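Local coordinates for SusD/RagB family nutrient-binding outer membrane lipoprotein (Bacteroides vulgatus, PDB 4F7A) that probably binds glycans, perhaps mucin O-glycans, at the outer membrane as the SusD-like lipoprotein of a nutrient-uptake system, at residues Y132-Y137 with T490-A495; E153-F158 with L205-R210; F473-A478 with E483-L488. All blocks are in the same frame, centred on the assembly; numbering follows the deposited sequence. Where two conformers were deposited one is given.

Interaction 1: residues Y132-Y137 with T490-A495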
ATOM      1  N   TYR A 132      -2.475 -11.793   1.894  1.00 13.16           N
ATOM      2  CA  TYR A 132      -2.643 -13.244   2.024  1.00 12.17           C
ATOM      3  C   TYR A 132      -4.032 -13.752   1.667  1.00 11.84           C
ATOM      4  O   TYR A 132      -4.195 -14.925   1.349  1.00 13.17           O
ATOM      5  CB  TYR A 132      -2.322 -13.683   3.475  1.00 14.37           C
ATOM      6  CG  TYR A 132      -0.924 -13.310   3.933  1.00 11.23           C
ATOM      7  CD1 TYR A 132       0.182 -14.057   3.523  1.00 12.51           C
ATOM      8  CD2 TYR A 132      -0.704 -12.213   4.761  1.00 13.84           C
ATOM      9  CE1 TYR A 132       1.485 -13.714   3.917  1.00 14.46           C
ATOM     10  CE2 TYR A 132       0.585 -11.852   5.149  1.00 10.08           C
ATOM     11  CZ  TYR A 132       1.671 -12.624   4.749  1.00 13.27           C
ATOM     12  OH  TYR A 132       2.939 -12.280   5.126  1.00 12.40           O
ATOM     13  N   GLY A 133      -5.036 -12.899   1.781  1.00 12.59           N
ATOM     14  CA  GLY A 133      -6.421 -13.313   1.687  1.00 13.23           C
ATOM     15  C   GLY A 133      -7.073 -13.487   3.041  1.00 12.12           C
ATOM     16  O   GLY A 133      -7.208 -12.536   3.808  1.00 14.69           O
ATOM     17  N   PRO A 134      -7.478 -14.716   3.363  1.00 12.46           N
ATOM     18  CA  PRO A 134      -8.046 -14.958   4.675  1.00 13.78           C
ATOM     19  C   PRO A 134      -7.099 -14.542   5.813  1.00 12.88           C
ATOM     20  O   PRO A 134      -5.873 -14.703   5.721  1.00 13.97           O
ATOM     21  CB  PRO A 134      -8.288 -16.470   4.682  1.00 12.95           C
ATOM     22  CG  PRO A 134      -8.488 -16.822   3.206  1.00 12.06           C
ATOM     23  CD  PRO A 134      -7.612 -15.871   2.452  1.00 14.64           C
ATOM     24  N   ILE A 135      -7.670 -14.007   6.879  1.00 14.37           N
ATOM     25  CA  ILE A 135      -6.870 -13.646   8.050  1.00 13.84           C
ATOM     26  C   ILE A 135      -7.645 -13.950   9.315  1.00 13.98           C
ATOM     27  O   ILE A 135      -8.829 -14.296   9.269  1.00 14.08           O
ATOM     28  CB  ILE A 135      -6.474 -12.148   8.037  1.00 13.65           C
ATOM     29  CG1 ILE A 135      -7.704 -11.226   8.103  1.00 13.76           C
ATOM     30  CG2 ILE A 135      -5.588 -11.810   6.776  1.00 11.99           C
ATOM     31  CD1 ILE A 135      -7.361  -9.707   8.438  1.00 15.35           C
ATOM     32  N   VAL A 136      -6.977 -13.811  10.453  1.00 13.29           N
ATOM     33  CA  VAL A 136      -7.647 -13.808  11.735  1.00 12.87           C
ATOM     34  C   VAL A 136      -7.947 -12.349  12.101  1.00 14.70           C
ATOM     35  O   VAL A 136      -7.014 -11.525  12.231  1.00 16.58           O
ATOM     36  CB  VAL A 136      -6.797 -14.486  12.842  1.00 15.99           C
ATOM     37  CG1 VAL A 136      -7.505 -14.379  14.186  1.00 15.71           C
ATOM     38  CG2 VAL A 136      -6.538 -15.955  12.507  1.00 16.07           C
ATOM     39  N   TYR A 137      -9.232 -12.017  12.253  1.00 14.76           N
ATOM     40  CA  TYR A 137      -9.622 -10.642  12.555  1.00 15.23           C
ATOM     41  C   TYR A 137     -10.854 -10.574  13.430  1.00 16.98           C
ATOM     42  O   TYR A 137     -10.736 -10.352  14.653  1.00 16.89           O
ATOM     43  CB  TYR A 137      -9.787  -9.824  11.266  1.00 15.68           C
ATOM     44  CG  TYR A 137      -9.978  -8.355  11.511  1.00 14.56           C
ATOM     45  CD1 TYR A 137      -8.892  -7.541  11.796  1.00 14.55           C
ATOM     46  CD2 TYR A 137     -11.238  -7.777  11.474  1.00 18.09           C
ATOM     47  CE1 TYR A 137      -9.062  -6.185  12.085  1.00 14.18           C
ATOM     48  CE2 TYR A 137     -11.415  -6.413  11.729  1.00 16.33           C
ATOM     49  CZ  TYR A 137     -10.316  -5.627  12.029  1.00 14.49           C
ATOM     50  OH  TYR A 137     -10.458  -4.289  12.275  1.00 14.82           O
ATOM     51  N   THR A 490      -9.001 -23.469   3.397  1.00 14.21           N
ATOM     52  CA  THR A 490     -10.432 -23.560   3.084  1.00 18.70           C
ATOM     53  C   THR A 490     -11.046 -22.205   2.744  1.00 18.01           C
ATOM     54  O   THR A 490     -11.751 -22.074   1.726  1.00 15.56           O
ATOM     55  CB  THR A 490     -11.194 -24.219   4.234  1.00 19.28           C
ATOM     56  OG1 THR A 490     -10.629 -25.521   4.446  1.00 20.27           O
ATOM     57  CG2 THR A 490     -12.732 -24.344   3.934  1.00 20.22           C
ATOM     58  N   ALA A 491     -10.750 -21.193   3.552  1.00 16.90           N
ATOM     59  CA  ALA A 491     -11.270 -19.833   3.324  1.00 16.34           C
ATOM     60  C   ALA A 491     -10.728 -19.214   2.045  1.00 15.34           C
ATOM     61  O   ALA A 491     -11.375 -18.368   1.458  1.00 14.74           O
ATOM     62  CB  ALA A 491     -10.973 -18.897   4.539  1.00 16.22           C
ATOM     63  N   LEU A 492      -9.526 -19.609   1.624  1.00 14.15           N
ATOM     64  CA  LEU A 492      -8.935 -19.075   0.403  1.00 14.08           C
ATOM     65  C   LEU A 492      -9.661 -19.537  -0.845  1.00 17.63           C
ATOM     66  O   LEU A 492      -9.724 -18.805  -1.854  1.00 17.89           O
ATOM     67  CB  LEU A 492      -7.486 -19.482   0.303  1.00 13.24           C
ATOM     68  CG  LEU A 492      -6.648 -19.008  -0.866  1.00 16.72           C
ATOM     69  CD1 LEU A 492      -6.558 -17.470  -0.883  1.00 14.56           C
ATOM     70  CD2 LEU A 492      -5.283 -19.655  -0.757  1.00 13.73           C
ATOM     71  N   GLY A 493     -10.179 -20.763  -0.803  1.00 19.52           N
ATOM     72  CA  GLY A 493     -10.951 -21.303  -1.935  1.00 23.66           C
ATOM     73  C   GLY A 493     -10.080 -21.685  -3.117  1.00 25.51           C
ATOM     74  O   GLY A 493     -10.552 -21.713  -4.242  1.00 29.07           O
ATOM     75  N   GLY A 494      -8.799 -21.939  -2.866  1.00 23.84           N
ATOM     76  CA  GLY A 494      -7.844 -22.306  -3.909  1.00 23.17           C
ATOM     77  C   GLY A 494      -6.534 -22.740  -3.282  1.00 22.45           C
ATOM     78  O   GLY A 494      -6.379 -22.684  -2.053  1.00 22.89           O
ATOM     79  N   ALA A 495      -5.585 -23.149  -4.108  1.00 20.05           N
ATOM     80  CA  ALA A 495      -4.267 -23.575  -3.617  1.00 21.55           C
ATOM     81  C   ALA A 495      -3.542 -22.446  -2.873  1.00 17.89           C
ATOM     82  O   ALA A 495      -3.603 -21.287  -3.297  1.00 14.73           O
ATOM     83  CB  ALA A 495      -3.397 -24.105  -4.778  1.00 20.97           C
TER
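Ala491, in the last turn of helix 482-492, sets its methyl against the ring of Pro134: its CB lies 3.5 Å from Pro134 CG and almost as close to Pro134 CB. The proline ring then reaches over the backbone that follows, with CG 3.4 Å from Leu492 N, so it rests on the peptide between Ala491 and Leu492 as well as on side chains. Leu492 completes the grip. With CG anti to the backbone N (chi1 -178°), the leucine side chain crosses the proline at about a right angle, and its CD1 comes 3.8 Å from Pro134 CD. The same methyl comes within 4.1 Å of Tyr132 O, a carbonyl that accepts a hydrogen bond from Arg470. At Gly493 the chain turns out of the helix with positive phi, just as Gly133 does after helix 111-132. Phe473 and Leu488 also touch Pro134. The contact therefore illustrates how two helix ends can meet without a mutual hydrogen bond: the proline ring presents CB, CG and CD to a methyl, an isobutyl branch and the peptide between them, while the nearby polar group, Tyr132 O, is satisfied by an arginine from a third part of the chain.

Interaction 2: residues E153-F158 with L205-R210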
ATOM      1  N   GLU A 153     -15.410 -11.576   4.743  1.00 13.30           N
ATOM      2  CA  GLU A 153     -15.789 -11.361   6.131  1.00 13.59           C
ATOM      3  C   GLU A 153     -14.886 -10.329   6.797  1.00 13.72           C
ATOM      4  O   GLU A 153     -15.364  -9.533   7.626  1.00 14.19           O
ATOM      5  CB  GLU A 153     -15.744 -12.670   6.911  1.00 16.38           C
ATOM      6  CG  GLU A 153     -16.927 -13.576   6.563  1.00 19.58           C
ATOM      7  CD  GLU A 153     -16.698 -15.067   6.915  1.00 27.99           C
ATOM      8  OE1 GLU A 153     -15.601 -15.499   7.339  1.00 18.34           O
ATOM      9  OE2 GLU A 153     -17.650 -15.829   6.734  1.00 25.29           O
ATOM     10  N   ALA A 154     -13.591 -10.373   6.487  1.00 14.39           N
ATOM     11  CA  ALA A 154     -12.645  -9.370   7.035  1.00 13.40           C
ATOM     12  C   ALA A 154     -13.024  -7.977   6.550  1.00 13.40           C
ATOM     13  O   ALA A 154     -13.064  -7.032   7.344  1.00 13.99           O
ATOM     14  CB  ALA A 154     -11.193  -9.709   6.660  1.00 10.75           C
ATOM     15  N   TYR A 155     -13.276  -7.834   5.240  1.00 11.52           N
ATOM     16  CA  TYR A 155     -13.726  -6.530   4.688  1.00 11.54           C
ATOM     17  C   TYR A 155     -15.008  -6.017   5.350  1.00 13.01           C
ATOM     18  O   TYR A 155     -15.112  -4.851   5.745  1.00 12.98           O
ATOM     19  CB  TYR A 155     -13.847  -6.588   3.149  1.00 11.28           C
ATOM     20  CG  TYR A 155     -12.552  -6.092   2.515  1.00 12.73           C
ATOM     21  CD1 TYR A 155     -11.414  -6.889   2.479  1.00 12.75           C
ATOM     22  CD2 TYR A 155     -12.458  -4.813   1.993  1.00 13.39           C
ATOM     23  CE1 TYR A 155     -10.203  -6.423   1.935  1.00 15.56           C
ATOM     24  CE2 TYR A 155     -11.259  -4.353   1.426  1.00 11.29           C
ATOM     25  CZ  TYR A 155     -10.135  -5.146   1.422  1.00 13.41           C
ATOM     26  OH  TYR A 155      -8.958  -4.651   0.891  1.00 12.29           O
ATOM     27  N   LYS A 156     -15.984  -6.900   5.516  1.00 14.62           N
ATOM     28  CA  LYS A 156     -17.210  -6.500   6.177  1.00 14.97           C
ATOM     29  C   LYS A 156     -16.896  -6.065   7.614  1.00 15.15           C
ATOM     30  O   LYS A 156     -17.442  -5.082   8.090  1.00 12.13           O
ATOM     31  CB  LYS A 156     -18.253  -7.619   6.109  1.00 15.69           C
ATOM     32  CG  LYS A 156     -18.830  -7.732   4.683  1.00 30.28           C
ATOM     33  CD  LYS A 156     -19.933  -8.778   4.525  1.00 41.53           C
ATOM     34  CE  LYS A 156     -20.448  -8.778   3.074  1.00 47.35           C
ATOM     35  NZ  LYS A 156     -21.492  -9.815   2.835  1.00 52.02           N
ATOM     36  N   ALA A 157     -16.020  -6.788   8.307  1.00 13.80           N
ATOM     37  CA  ALA A 157     -15.654  -6.373   9.671  1.00 14.47           C
ATOM     38  C   ALA A 157     -14.938  -5.004   9.648  1.00 13.89           C
ATOM     39  O   ALA A 157     -15.165  -4.163  10.535  1.00 13.95           O
ATOM     40  CB  ALA A 157     -14.801  -7.447  10.363  1.00 14.84           C
ATOM     41  N   PHE A 158     -14.106  -4.756   8.636  1.00 12.54           N
ATOM     42  CA  PHE A 158     -13.443  -3.447   8.523  1.00 11.78           C
ATOM     43  C   PHE A 158     -14.470  -2.329   8.400  1.00 13.71           C
ATOM     44  O   PHE A 158     -14.363  -1.302   9.081  1.00 13.26           O
ATOM     45  CB  PHE A 158     -12.521  -3.343   7.317  1.00 11.75           C
ATOM     46  CG  PHE A 158     -11.398  -4.308   7.293  1.00 12.17           C
ATOM     47  CD1 PHE A 158     -10.845  -4.829   8.444  1.00 12.74           C
ATOM     48  CD2 PHE A 158     -10.824  -4.645   6.074  1.00 12.66           C
ATOM     49  CE1 PHE A 158      -9.791  -5.711   8.373  1.00 13.57           C
ATOM     50  CE2 PHE A 158      -9.783  -5.503   6.014  1.00 13.14           C
ATOM     51  CZ  PHE A 158      -9.262  -6.042   7.175  1.00 12.38           C
ATOM     52  N   LEU A 205     -13.298   4.809   1.724  1.00 11.88           N
ATOM     53  CA  LEU A 205     -13.400   4.943   0.278  1.00 11.89           C
ATOM     54  C   LEU A 205     -12.413   4.021  -0.433  1.00 12.22           C
ATOM     55  O   LEU A 205     -12.742   3.420  -1.459  1.00 12.99           O
ATOM     56  CB  LEU A 205     -13.179   6.375  -0.167  1.00 12.78           C
ATOM     57  CG  LEU A 205     -13.333   6.658  -1.661  1.00 15.42           C
ATOM     58  CD1 LEU A 205     -14.722   6.292  -2.172  1.00 14.42           C
ATOM     59  CD2 LEU A 205     -13.048   8.148  -1.887  1.00 11.64           C
ATOM     60  N   ARG A 206     -11.186   3.939   0.088  1.00 11.07           N
ATOM     61  CA  ARG A 206     -10.200   3.025  -0.467  1.00 11.36           C
ATOM     62  C   ARG A 206     -10.742   1.599  -0.490  1.00 11.05           C
ATOM     63  O   ARG A 206     -10.666   0.900  -1.506  1.00 11.06           O
ATOM     64  CB  ARG A 206      -8.905   3.039   0.339  1.00 10.24           C
ATOM     65  CG  ARG A 206      -7.925   1.941  -0.072  1.00 11.34           C
ATOM     66  CD  ARG A 206      -6.760   1.841   0.876  1.00 13.32           C
ATOM     67  NE  ARG A 206      -5.754   2.878   0.692  1.00 12.05           N
ATOM     68  CZ  ARG A 206      -4.762   3.078   1.553  1.00 14.68           C
ATOM     69  NH1 ARG A 206      -4.670   2.323   2.632  1.00 13.93           N
ATOM     70  NH2 ARG A 206      -3.858   4.023   1.340  1.00 13.45           N
ATOM     71  N   LEU A 207     -11.265   1.158   0.652  1.00 11.34           N
ATOM     72  CA  LEU A 207     -11.760  -0.214   0.782  1.00 11.25           C
ATOM     73  C   LEU A 207     -12.972  -0.465  -0.120  1.00 12.74           C
ATOM     74  O   LEU A 207     -13.126  -1.552  -0.673  1.00 11.86           O
ATOM     75  CB  LEU A 207     -12.100  -0.515   2.224  1.00 12.65           C
ATOM     76  CG  LEU A 207     -10.919  -0.417   3.187  1.00 16.58           C
ATOM     77  CD1 LEU A 207     -11.348  -0.793   4.590  1.00 14.20           C
ATOM     78  CD2 LEU A 207      -9.742  -1.258   2.753  1.00 13.94           C
ATOM     79  N   ALA A 208     -13.809   0.562  -0.259  1.00 11.15           N
ATOM     80  CA  ALA A 208     -14.959   0.546  -1.151  1.00 11.49           C
ATOM     81  C   ALA A 208     -14.553   0.335  -2.600  1.00 11.69           C
ATOM     82  O   ALA A 208     -15.142  -0.501  -3.288  1.00 10.94           O
ATOM     83  CB  ALA A 208     -15.767   1.845  -0.993  1.00  9.77           C
HETATM   84  N   MSE A 209     -13.541   1.063  -3.072  1.00 10.88           N
HETATM   85  CA  MSE A 209     -13.075   0.857  -4.429  1.00 12.21           C
HETATM   86  C   MSE A 209     -12.411  -0.503  -4.581  1.00 11.93           C
HETATM   87  O   MSE A 209     -12.601  -1.171  -5.599  1.00 12.53           O
HETATM   88  CB  MSE A 209     -12.173   1.969  -4.910  1.00 12.92           C
HETATM   89  CG  MSE A 209     -12.865   3.297  -5.072  1.00 14.06           C
HETATM   90 SE   MSE A 209     -14.455   3.310  -6.173  0.75 11.13          SE
HETATM   91  CE  MSE A 209     -15.753   3.182  -4.778  1.00 14.92           C
ATOM     92  N   ARG A 210     -11.698  -0.955  -3.557  1.00 11.35           N
ATOM     93  CA  ARG A 210     -11.105  -2.287  -3.601  1.00 12.49           C
ATOM     94  C   ARG A 210     -12.145  -3.373  -3.928  1.00 12.53           C
ATOM     95  O   ARG A 210     -11.864  -4.286  -4.688  1.00 12.71           O
ATOM     96  CB  ARG A 210     -10.425  -2.666  -2.280  1.00 11.60           C
ATOM     97  CG  ARG A 210      -9.598  -3.983  -2.414  1.00 15.27           C
ATOM     98  CD  ARG A 210      -8.157  -3.741  -2.866  1.00 16.28           C
ATOM     99  NE  ARG A 210      -7.389  -3.242  -1.740  1.00 13.85           N
ATOM    100  CZ  ARG A 210      -6.769  -2.065  -1.668  1.00 12.79           C
ATOM    101  NH1 ARG A 210      -6.768  -1.217  -2.685  1.00 12.83           N
ATOM    102  NH2 ARG A 210      -6.138  -1.730  -0.549  1.00 15.93           N
TER
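The Tyr155 ring carries Phe158 CD2 over the centre of one face, 4.2 Å above its plane, while Leu207 CD2 and Arg210 CG approach it obliquely from the other helix. Phe158 in turn has Ala154 O above one face, offset toward the rim, and meets Tyr137 edge-to-face. Across the contact, the two aromatic residues divide the branches of Leu207 between them. Leu207 CD2 packs 3.7 Å from Tyr155 CE2, whereas CD1 lies 3.9 Å from Phe158 CB. With its CG anti to the carbonyl carbon, the leucine holds this fork toward helix 151-174. The hydroxyl of Tyr155 reaches the aliphatic part of Arg210, its OH 3.4 Å from Arg210 CG. The arginine chain bends at chi2 and chi3, and its guanidinium plane stands 77° from the phenol ring. A weak hydrogen bond runs from Arg210 NE to Tyr155 OH, 3.4 Å long and with an N-H...O angle of 135°. The stronger partner of that hydroxyl is Asp130, which also forms a salt bridge with Arg210; Glu437 and Glu441 provide further acidic partners. This cluster would be expected to favour a charged guanidinium despite its burial. Helices 151-174 and 193-210 run roughly antiparallel, at 152°, with segment axes 11.1 Å apart, a separation bridged by long side chains. Thr129 and His126 of helix 111-132 pack against the aromatic pair, while helices 216-228 and 334-346 contact other sides of segment 205-210, within the helical, TPR-like part of the fold.

Interaction 3: residues F473-A478 with E483-L488. With GOL (glycerol), chain B.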
ATOM      1  N   PHE A 473       0.359 -18.222   2.745  1.00 13.90           N
ATOM      2  CA  PHE A 473       0.222 -18.119   4.183  1.00 12.34           C
ATOM      3  C   PHE A 473       1.550 -18.385   4.919  1.00 13.13           C
ATOM      4  O   PHE A 473       2.458 -19.054   4.408  1.00 12.28           O
ATOM      5  CB  PHE A 473      -0.849 -19.087   4.707  1.00 13.18           C
ATOM      6  CG  PHE A 473      -2.226 -18.825   4.195  1.00 14.28           C
ATOM      7  CD1 PHE A 473      -2.859 -17.628   4.479  1.00 17.94           C
ATOM      8  CD2 PHE A 473      -2.925 -19.809   3.499  1.00 14.77           C
ATOM      9  CE1 PHE A 473      -4.128 -17.391   4.046  1.00 13.75           C
ATOM     10  CE2 PHE A 473      -4.199 -19.580   3.047  1.00 14.29           C
ATOM     11  CZ  PHE A 473      -4.806 -18.341   3.326  1.00 13.77           C
ATOM     12  N   SER A 474       1.665 -17.827   6.111  1.00 13.51           N
ATOM     13  CA  SER A 474       2.867 -18.018   6.922  1.00 14.00           C
ATOM     14  C   SER A 474       3.032 -19.473   7.322  1.00 15.64           C
ATOM     15  O   SER A 474       2.198 -19.992   8.082  1.00 14.51           O
ATOM     16  CB  SER A 474       2.794 -17.191   8.193  1.00 13.15           C
ATOM     17  OG  SER A 474       3.873 -17.542   9.052  1.00 13.21           O
ATOM     18  N   GLN A 475       4.129 -20.110   6.876  1.00 15.91           N
ATOM     19  CA  GLN A 475       4.446 -21.451   7.348  1.00 16.44           C
ATOM     20  C   GLN A 475       4.903 -21.464   8.801  1.00 18.57           C
ATOM     21  O   GLN A 475       4.792 -22.493   9.455  1.00 17.15           O
ATOM     22  CB  GLN A 475       5.455 -22.164   6.448  1.00 20.11           C
ATOM     23  CG  GLN A 475       4.812 -22.678   5.152  1.00 20.89           C
ATOM     24  CD  GLN A 475       3.701 -23.692   5.413  1.00 25.08           C
ATOM     25  OE1 GLN A 475       3.896 -24.695   6.118  1.00 21.88           O
ATOM     26  NE2 GLN A 475       2.536 -23.445   4.834  1.00 19.52           N
ATOM     27  N   ASP A 476       5.388 -20.335   9.325  1.00 17.96           N
ATOM     28  CA  ASP A 476       5.717 -20.267  10.758  1.00 19.95           C
ATOM     29  C   ASP A 476       4.446 -20.394  11.585  1.00 19.69           C
ATOM     30  O   ASP A 476       4.405 -21.146  12.563  1.00 18.68           O
ATOM     31  CB  ASP A 476       6.472 -18.965  11.082  1.00 20.73           C
ATOM     32  CG  ASP A 476       7.701 -18.806  10.213  1.00 22.36           C
ATOM     33  OD1 ASP A 476       8.663 -19.546  10.459  1.00 25.77           O
ATOM     34  OD2 ASP A 476       7.671 -18.022   9.227  1.00 19.93           O
ATOM     35  N   ASP A 477       3.391 -19.698  11.168  1.00 18.79           N
ATOM     36  CA  ASP A 477       2.090 -19.868  11.810  1.00 17.54           C
ATOM     37  C   ASP A 477       1.509 -21.281  11.562  1.00 18.76           C
ATOM     38  O   ASP A 477       0.971 -21.898  12.478  1.00 18.42           O
ATOM     39  CB  ASP A 477       1.117 -18.776  11.350  1.00 19.36           C
ATOM     40  CG  ASP A 477      -0.046 -18.583  12.316  1.00 25.24           C
ATOM     41  OD1 ASP A 477      -0.920 -19.462  12.337  1.00 34.15           O
ATOM     42  OD2 ASP A 477      -0.099 -17.538  13.018  1.00 28.71           O
ATOM     43  N   ALA A 478       1.630 -21.799  10.341  1.00 15.55           N
ATOM     44  CA  ALA A 478       1.153 -23.155  10.044  1.00 17.90           C
ATOM     45  C   ALA A 478       1.807 -24.222  10.938  1.00 19.35           C
ATOM     46  O   ALA A 478       1.149 -25.172  11.348  1.00 17.44           O
ATOM     47  CB  ALA A 478       1.338 -23.487   8.587  1.00 16.28           C
ATOM     48  N   GLU A 483      -4.312 -26.814  12.325  1.00 19.94           N
ATOM     49  CA  GLU A 483      -5.761 -26.686  12.113  0.50 20.24           C
ATOM     50  C   GLU A 483      -6.086 -25.310  11.530  1.00 20.21           C
ATOM     51  O   GLU A 483      -6.821 -25.209  10.534  1.00 17.29           O
ATOM     52  CB  GLU A 483      -6.536 -26.935  13.411  0.50 21.76           C
ATOM     53  CG  GLU A 483      -8.056 -26.788  13.293  0.50 24.56           C
ATOM     54  CD  GLU A 483      -8.710 -27.938  12.559  0.50 32.01           C
ATOM     55  OE1 GLU A 483      -7.995 -28.871  12.141  0.50 30.79           O
ATOM     56  OE2 GLU A 483      -9.949 -27.913  12.417  0.50 34.05           O
ATOM     57  N   GLN A 484      -5.521 -24.248  12.105  1.00 18.39           N
ATOM     58  CA  GLN A 484      -5.758 -22.925  11.543  1.00 17.03           C
ATOM     59  C   GLN A 484      -5.290 -22.813  10.088  1.00 16.04           C
ATOM     60  O   GLN A 484      -5.961 -22.188   9.266  1.00 14.26           O
ATOM     61  CB  GLN A 484      -5.099 -21.834  12.375  1.00 18.38           C
ATOM     62  CG  GLN A 484      -5.315 -20.441  11.825  1.00 18.47           C
ATOM     63  CD  GLN A 484      -4.966 -19.405  12.832  1.00 23.94           C
ATOM     64  OE1 GLN A 484      -5.793 -19.052  13.680  1.00 19.50           O
ATOM     65  NE2 GLN A 484      -3.710 -18.948  12.801  1.00 20.04           N
ATOM     66  N   TYR A 485      -4.140 -23.402   9.774  1.00 16.83           N
ATOM     67  CA  TYR A 485      -3.643 -23.385   8.397  1.00 15.91           C
ATOM     68  C   TYR A 485      -4.659 -24.046   7.456  1.00 17.43           C
ATOM     69  O   TYR A 485      -4.951 -23.517   6.368  1.00 17.40           O
ATOM     70  CB  TYR A 485      -2.293 -24.075   8.298  1.00 15.87           C
ATOM     71  CG  TYR A 485      -1.780 -24.120   6.895  1.00 19.44           C
ATOM     72  CD1 TYR A 485      -1.408 -22.948   6.240  1.00 16.12           C
ATOM     73  CD2 TYR A 485      -1.704 -25.325   6.195  1.00 19.08           C
ATOM     74  CE1 TYR A 485      -0.955 -22.972   4.923  1.00 16.40           C
ATOM     75  CE2 TYR A 485      -1.239 -25.357   4.855  1.00 21.38           C
ATOM     76  CZ  TYR A 485      -0.870 -24.167   4.234  1.00 21.67           C
ATOM     77  OH  TYR A 485      -0.414 -24.170   2.923  1.00 18.03           O
ATOM     78  N   LYS A 486      -5.209 -25.186   7.872  1.00 18.34           N
ATOM     79  CA  LYS A 486      -6.243 -25.842   7.081  1.00 19.29           C
ATOM     80  C   LYS A 486      -7.443 -24.901   6.885  1.00 18.82           C
ATOM     81  O   LYS A 486      -7.975 -24.788   5.774  1.00 16.09           O
ATOM     82  CB  LYS A 486      -6.705 -27.139   7.732  1.00 22.96           C
ATOM     83  CG  LYS A 486      -7.905 -27.781   6.973  1.00 26.23           C
ATOM     84  CD  LYS A 486      -8.481 -28.976   7.686  1.00 30.66           C
ATOM     85  CE  LYS A 486      -9.119 -28.619   9.032  1.00 29.79           C
ATOM     86  NZ  LYS A 486      -9.820 -29.807   9.634  1.00 39.89           N
ATOM     87  N   ASN A 487      -7.862 -24.232   7.965  1.00 16.21           N
ATOM     88  CA  ASN A 487      -8.979 -23.278   7.880  1.00 17.22           C
ATOM     89  C   ASN A 487      -8.728 -22.069   6.992  1.00 17.10           C
ATOM     90  O   ASN A 487      -9.659 -21.586   6.326  1.00 15.00           O
ATOM     91  CB  ASN A 487      -9.405 -22.806   9.274  1.00 15.35           C
ATOM     92  CG  ASN A 487     -10.014 -23.916  10.098  1.00 23.06           C
ATOM     93  OD1 ASN A 487     -10.493 -24.915   9.539  1.00 19.35           O
ATOM     94  ND2 ASN A 487      -9.984 -23.769  11.439  1.00 19.47           N
ATOM     95  N   LEU A 488      -7.485 -21.580   6.999  1.00 15.04           N
ATOM     96  CA  LEU A 488      -7.079 -20.493   6.130  1.00 15.50           C
ATOM     97  C   LEU A 488      -7.142 -20.942   4.660  1.00 15.63           C
ATOM     98  O   LEU A 488      -7.661 -20.220   3.811  1.00 15.23           O
ATOM     99  CB  LEU A 488      -5.666 -20.023   6.476  1.00 14.70           C
ATOM    100  CG  LEU A 488      -5.514 -19.194   7.754  1.00 17.67           C
ATOM    101  CD1 LEU A 488      -4.023 -19.122   8.153  1.00 14.51           C
ATOM    102  CD2 LEU A 488      -6.109 -17.774   7.565  1.00 13.29           C
TER
HETATM  103  C1  GOL B 601      -2.768 -15.586  14.397  1.00 36.63           C
HETATM  104  O1  GOL B 601      -2.280 -16.913  14.299  1.00 28.22           O
HETATM  105  C2  GOL B 601      -2.550 -15.033  15.808  1.00 36.34           C
HETATM  106  O2  GOL B 601      -1.188 -15.136  16.171  1.00 44.60           O
HETATM  107  C3  GOL B 601      -3.373 -15.805  16.822  1.00 40.89           C
HETATM  108  O3  GOL B 601      -4.707 -15.786  16.389  1.00 36.16           O
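Two short consecutive helices, 475-480 and 482-492, fold back on each other as a tight helical hairpin, with Ala478 CB packed 3.6 Å from Tyr485 CG. The first begins at Ser474, the N-cap, whose OG accepts a nearly straight bond from Asp477 N (3.1 Å, 171°). Phe473, just before it, puts its CB at the edge of the Tyr485 ring, in the ring plane, and offers its own face to Leu488: Leu488 CB sits 3.7 Å from the Phe473 ring centroid, a CH-pi contact. Gln475, bent at chi2, brings NE2 to 3.5 Å from Tyr485 CE1, with its amide plane nearly perpendicular to the ring. The tyrosine hydroxyl itself bonds to Asp496. At the polar margin Gln484, extended beyond CG, donates from NE2 weakly to Asp477 OD1 (2.9 Å, 125°), while its OE1 is held by Ser147. Glycerol O1 bridges the pair, donating to Asp477 OD2 over 2.6 Å and accepting from Gln484 NE2; Trp86 NE1 also bonds to OD2. The glycerol probably came from the crystallisation liquor and does not by itself identify a sugar site. The whole is a helical hairpin: two consecutive short helices packed against each other, the first opened by a serine N-cap.

From the N terminus, the first segment met is 132-137, which leaves helix 111-132 and is separated by some 350 residues from its partner, 490-495, near the C terminus; interaction 1 thus closes a very long loop. Interactions 2 and 3 both fall within it, one after the other. Interaction 2 joins helices 151-174 and 193-210 soon after the loop opens, and interaction 3 lies in the hairpin just before it closes. Interaction 1 touches both: Tyr137 packs on Ala157, while Val136 meets Gln484. Interactions 2 and 3 remain about 9 Å apart at their nearest atoms; segment 132-137 touches both and so connects helix 151-174 with the hairpin of helices 475-480 and 482-492.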